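Local coordinates for protein CDP-4-keto-6-deoxy-D-glucose-3-dehydrase (Yersinia pseudotuberculosis, PDB 3BB8) that probably catalyses the pyridoxal-phosphate-linked dehydration at C-3 of CDP-4-keto-6-deoxy-D-glucose, a step toward 3,6-dideoxy sugars of lipopolysaccharide, at residues A[360-365]-A[427-432]; A[369-374]-A[409-414]. The protein carries 1 engineered substitution. All blocks are in the same frame, centred on the assembly; numbering follows the deposited sequence.

From the N terminus, the chain passes through most of the large mixed sheet and the long helix 293-323 before helix 359-368 provides the first half of interaction 1. The loop that follows this helix carries 369-374, the first half of interaction 2, which closes when strand 408-411 returns beside it. Helix 419-432 follows the strand and completes interaction 1, so the loop closed by interaction 2 is nested inside that of interaction 1. The centres are about 11 Å apart, and the two contacts touch: Leu362 packs on Phe409, Phe429 on Ile411, and Val363 on Thr373. Together they tie two helices, a loop and an edge strand into one unit.

Interaction 1 of 2, residues A[360-365]-A[427-432]; sequences IDLVKF and SKFEEF
Phe432 projects from helix 427-432 into the hollow between Leu362 and Phe365, one turn apart on helix 360-365. The two axes come no closer than 11.3 Å and run at 133° to each other, so large side chains span the gap. Against one face of the Phe432 ring, Leu362 supplies the smaller bump: CG is anti to the backbone N (chi1 -170°), and the CD1 methyl sits over the centre of that face, 3.6 Å from the ring centroid, in a CH-pi contact. The other branch, CD2, is turned to Phe429 and reaches CE2 at 4.5 Å.

Phe365 and Phe432 run alongside each other from opposite sides, their planes inclined at 52°. Phe432 CD1 lies over a face of the Phe365 ring near its rim, 3.4 Å from Phe365 CD2. The far edge of Phe365 reaches the helix surface itself. There CE2 approaches Lys428 O at 3.4 Å and CZ approaches Glu431 OE2 at 3.7 Å, the carboxylate standing almost perpendicular to the ring. Glu431 is steadied within its own helix by a salt bridge from Lys428 NZ to OE1, and its exposed side chain marks the solvent side of the aromatic contact.

Phe432 also touches Val357 and helps line a pocket holding a benzamidine, which probably came from the crystallisation liquor. Leu362 and Phe429 both continue inward onto Phe409, in an arrangement characteristic of the small C-terminal domain of the aspartate aminotransferase fold: two helices covering an antiparallel sheet.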
# COMPACT_ATOMS: atom_id res chain seq x y z
N ILE A 360 18.58 16.03 -25.00
CA ILE A 360 17.34 15.90 -25.78
C ILE A 360 17.64 15.26 -27.14
O ILE A 360 16.90 14.38 -27.59
CB ILE A 360 16.68 17.29 -26.06
CG1 ILE A 360 16.22 17.94 -24.76
CG2 ILE A 360 15.49 17.11 -26.99
CD1 ILE A 360 15.09 17.20 -24.06
N ASP A 361 18.72 15.71 -27.78
CA ASP A 361 19.10 15.17 -29.09
C ASP A 361 19.47 13.70 -28.97
O ASP A 361 18.96 12.86 -29.71
CB ASP A 361 20.29 15.93 -29.69
CG ASP A 361 20.02 17.41 -29.86
OD1 ASP A 361 18.91 17.77 -30.31
OD2 ASP A 361 20.93 18.23 -29.56
N LEU A 362 20.35 13.41 -28.02
CA LEU A 362 20.80 12.04 -27.78
C LEU A 362 19.62 11.12 -27.46
O LEU A 362 19.45 10.08 -28.10
CB LEU A 362 21.84 12.03 -26.66
CG LEU A 362 22.61 10.73 -26.40
CD1 LEU A 362 23.18 10.20 -27.70
CD2 LEU A 362 23.74 10.98 -25.40
N VAL A 363 18.80 11.50 -26.48
CA VAL A 363 17.65 10.67 -26.11
C VAL A 363 16.76 10.44 -27.34
O VAL A 363 16.39 9.31 -27.67
CB VAL A 363 16.81 11.32 -24.99
CG1 VAL A 363 15.51 10.56 -24.81
CG2 VAL A 363 17.59 11.33 -23.69
N LYS A 364 16.42 11.53 -28.01
CA LYS A 364 15.57 11.45 -29.19
C LYS A 364 16.18 10.53 -30.23
O LYS A 364 15.47 9.78 -30.90
CB LYS A 364 15.35 12.84 -29.77
CG LYS A 364 14.36 12.88 -30.93
CD LYS A 364 14.15 14.31 -31.40
CE LYS A 364 13.56 15.18 -30.29
NZ LYS A 364 12.20 14.72 -29.87
N PHE A 365 17.50 10.58 -30.37
CA PHE A 365 18.21 9.75 -31.34
C PHE A 365 18.12 8.28 -30.94
O PHE A 365 17.75 7.42 -31.74
CB PHE A 365 19.68 10.17 -31.45
CG PHE A 365 20.49 9.32 -32.38
CD1 PHE A 365 20.40 9.48 -33.76
CD2 PHE A 365 21.34 8.34 -31.88
CE1 PHE A 365 21.15 8.68 -34.63
CE2 PHE A 365 22.09 7.53 -32.74
CZ PHE A 365 21.99 7.70 -34.12
N SER A 427 26.95 0.54 -30.99
CA SER A 427 27.11 0.99 -32.36
C SER A 427 26.32 2.28 -32.58
O SER A 427 26.70 3.13 -33.38
CB SER A 427 26.66 -0.09 -33.35
OG SER A 427 25.25 -0.16 -33.45
N LYS A 428 25.21 2.41 -31.85
CA LYS A 428 24.38 3.60 -31.98
C LYS A 428 25.06 4.81 -31.33
O LYS A 428 24.94 5.93 -31.83
CB LYS A 428 23.00 3.36 -31.38
CG LYS A 428 22.10 2.55 -32.29
CD LYS A 428 21.95 3.26 -33.62
CE LYS A 428 21.08 2.50 -34.60
NZ LYS A 428 20.97 3.24 -35.90
N PHE A 429 25.78 4.59 -30.24
CA PHE A 429 26.47 5.69 -29.60
C PHE A 429 27.60 6.14 -30.53
O PHE A 429 27.82 7.34 -30.74
CB PHE A 429 27.06 5.26 -28.25
CG PHE A 429 26.18 5.57 -27.07
CD1 PHE A 429 25.07 4.79 -26.78
CD2 PHE A 429 26.48 6.66 -26.25
CE1 PHE A 429 24.26 5.08 -25.68
CE2 PHE A 429 25.67 6.96 -25.14
CZ PHE A 429 24.56 6.16 -24.86
N GLU A 430 28.30 5.16 -31.10
CA GLU A 430 29.39 5.45 -32.03
C GLU A 430 28.86 6.16 -33.27
O GLU A 430 29.45 7.12 -33.73
CB GLU A 430 30.12 4.16 -32.40
CG GLU A 430 31.03 3.68 -31.28
CD GLU A 430 31.53 2.26 -31.48
OE1 GLU A 430 32.36 1.80 -30.67
OE2 GLU A 430 31.09 1.61 -32.45
N GLU A 431 27.74 5.69 -33.79
CA GLU A 431 27.13 6.30 -34.96
C GLU A 431 26.71 7.74 -34.67
O GLU A 431 26.75 8.59 -35.55
CB GLU A 431 25.90 5.53 -35.40
CG GLU A 431 25.22 6.15 -36.61
CD GLU A 431 23.89 5.50 -36.95
OE1 GLU A 431 23.79 4.26 -36.86
OE2 GLU A 431 22.95 6.23 -37.33
N PHE A 432 26.29 8.01 -33.44
CA PHE A 432 25.83 9.34 -33.05
C PHE A 432 26.94 10.37 -33.02
O PHE A 432 26.78 11.49 -33.51
CB PHE A 432 25.16 9.27 -31.67
CG PHE A 432 24.63 10.59 -31.18
CD1 PHE A 432 23.40 11.07 -31.61
CD2 PHE A 432 25.37 11.37 -30.30
CE1 PHE A 432 22.90 12.30 -31.17
CE2 PHE A 432 24.89 12.60 -29.85
CZ PHE A 432 23.65 13.06 -30.29

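Interaction 2 of 2, residues A[369-374]-A[409-414]; sequences AKVGTR and FWIGIY
Arg374 and Trp410 pair through backbone and side chain. Arg374 N donates to Trp410 O at 3.0 Å, and Trp410 N to Arg374 O at 2.8 Å, making a single antiparallel hydrogen-bonded pair. The arginine CB lies above one face of the indole, 3.3 Å from Trp410 CE2, in a CH-pi contact with the five-membered ring. CG moves on to stand above the rim of the six-membered ring, 3.7 Å from Trp410 CZ2. The chain then bends (chi2 -72°) and leads the guanidinium away from the indole and back to its own backbone, where NH1 donates to Thr373 O at 2.6 Å, from above the carbonyl plane, the oxygen lying close to the guanidinium plane. Tyr280 of the second subunit packs on both Arg374 and Trp410.

Next to the bridge, Thr373 CG2 rests on Ile411 CG2 at 3.6 Å and reaches obliquely to the ring of Phe409. Phe409 and Ile411 also make backbone bonds to Ile349 and Phe347, and the bridge fastens the loop at Arg374 to this edge strand of the small antiparallel sheet. The Trp410 side chain lies about 8 Å from the bound pyridoxal phosphate, placing the bridge near the cofactor site.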
# COMPACT_ATOMS: atom_id res chain seq x y z
N ALA A 369 16.29 4.77 -32.42
CA ALA A 369 17.08 3.56 -32.60
C ALA A 369 16.59 2.39 -31.74
O ALA A 369 17.19 1.31 -31.77
CB ALA A 369 18.54 3.84 -32.23
N LYS A 370 15.53 2.61 -30.97
CA LYS A 370 14.95 1.58 -30.09
C LYS A 370 15.75 1.35 -28.81
O LYS A 370 15.61 0.32 -28.17
CB LYS A 370 14.83 0.26 -30.85
CG LYS A 370 14.01 0.31 -32.12
CD LYS A 370 12.53 0.30 -31.84
CE LYS A 370 11.75 0.04 -33.12
NZ LYS A 370 10.27 -0.01 -32.90
N VAL A 371 16.61 2.30 -28.46
CA VAL A 371 17.41 2.20 -27.25
C VAL A 371 16.76 3.05 -26.18
O VAL A 371 16.82 4.29 -26.24
CB VAL A 371 18.84 2.71 -27.48
CG1 VAL A 371 19.61 2.73 -26.15
CG2 VAL A 371 19.54 1.84 -28.50
N GLY A 372 16.13 2.40 -25.21
CA GLY A 372 15.45 3.13 -24.15
C GLY A 372 16.39 3.86 -23.22
O GLY A 372 17.49 3.38 -22.92
N THR A 373 15.97 5.03 -22.76
CA THR A 373 16.75 5.82 -21.82
C THR A 373 15.82 6.33 -20.72
O THR A 373 14.59 6.34 -20.88
CB THR A 373 17.43 7.05 -22.50
OG1 THR A 373 16.43 7.89 -23.07
CG2 THR A 373 18.41 6.60 -23.58
N ARG A 374 16.41 6.75 -19.61
CA ARG A 374 15.65 7.28 -18.49
C ARG A 374 16.49 8.36 -17.84
O ARG A 374 17.70 8.22 -17.72
CB ARG A 374 15.38 6.18 -17.44
CG ARG A 374 14.45 5.08 -17.89
CD ARG A 374 13.04 5.61 -17.96
NE ARG A 374 12.10 4.57 -18.38
CZ ARG A 374 11.91 4.19 -19.64
NH1 ARG A 374 12.60 4.76 -20.63
NH2 ARG A 374 11.02 3.25 -19.91
N PHE A 409 21.58 10.68 -17.67
CA PHE A 409 20.53 9.76 -18.07
C PHE A 409 21.13 8.36 -17.94
O PHE A 409 22.34 8.22 -17.80
CB PHE A 409 20.09 10.05 -19.52
CG PHE A 409 21.08 9.63 -20.57
CD1 PHE A 409 20.99 8.38 -21.18
CD2 PHE A 409 22.12 10.48 -20.94
CE1 PHE A 409 21.91 7.99 -22.15
CE2 PHE A 409 23.04 10.10 -21.91
CZ PHE A 409 22.94 8.85 -22.52
N TRP A 410 20.30 7.33 -17.97
CA TRP A 410 20.82 5.97 -17.86
C TRP A 410 20.16 5.03 -18.84
O TRP A 410 19.06 5.28 -19.31
CB TRP A 410 20.68 5.43 -16.43
CG TRP A 410 19.29 5.44 -15.84
CD1 TRP A 410 18.66 6.50 -15.26
CD2 TRP A 410 18.38 4.33 -15.73
NE1 TRP A 410 17.42 6.12 -14.79
CE2 TRP A 410 17.23 4.80 -15.07
CE3 TRP A 410 18.44 2.99 -16.14
CZ2 TRP A 410 16.13 3.97 -14.80
CZ3 TRP A 410 17.35 2.17 -15.86
CH2 TRP A 410 16.21 2.66 -15.20
N ILE A 411 20.85 3.93 -19.15
CA ILE A 411 20.30 2.91 -20.02
C ILE A 411 20.46 1.52 -19.41
O ILE A 411 20.85 1.38 -18.25
CB ILE A 411 20.97 2.93 -21.41
CG1 ILE A 411 22.47 2.65 -21.28
CG2 ILE A 411 20.72 4.26 -22.10
CD1 ILE A 411 23.28 3.13 -22.47
N GLY A 412 20.15 0.49 -20.20
CA GLY A 412 19.76 -0.79 -19.65
C GLY A 412 20.91 -1.78 -19.61
O GLY A 412 21.58 -2.01 -20.62
N ILE A 413 21.14 -2.37 -18.44
CA ILE A 413 22.09 -3.47 -18.31
C ILE A 413 21.50 -4.63 -17.52
O ILE A 413 22.22 -5.47 -16.99
CB ILE A 413 23.35 -2.93 -17.57
CG1 ILE A 413 22.96 -2.03 -16.40
CG2 ILE A 413 24.28 -2.24 -18.55
CD1 ILE A 413 22.33 -2.75 -15.23
N TYR A 414 20.16 -4.67 -17.46
CA TYR A 414 19.45 -5.72 -16.73
C TYR A 414 19.51 -7.07 -17.46
O TYR A 414 19.69 -7.13 -18.67
CB TYR A 414 17.99 -5.29 -16.46
CG TYR A 414 17.06 -5.39 -17.64
CD1 TYR A 414 16.06 -6.35 -17.69
CD2 TYR A 414 17.18 -4.51 -18.72
CE1 TYR A 414 15.20 -6.45 -18.79
CE2 TYR A 414 16.33 -4.60 -19.82
CZ TYR A 414 15.35 -5.57 -19.85
OH TYR A 414 14.50 -5.64 -20.93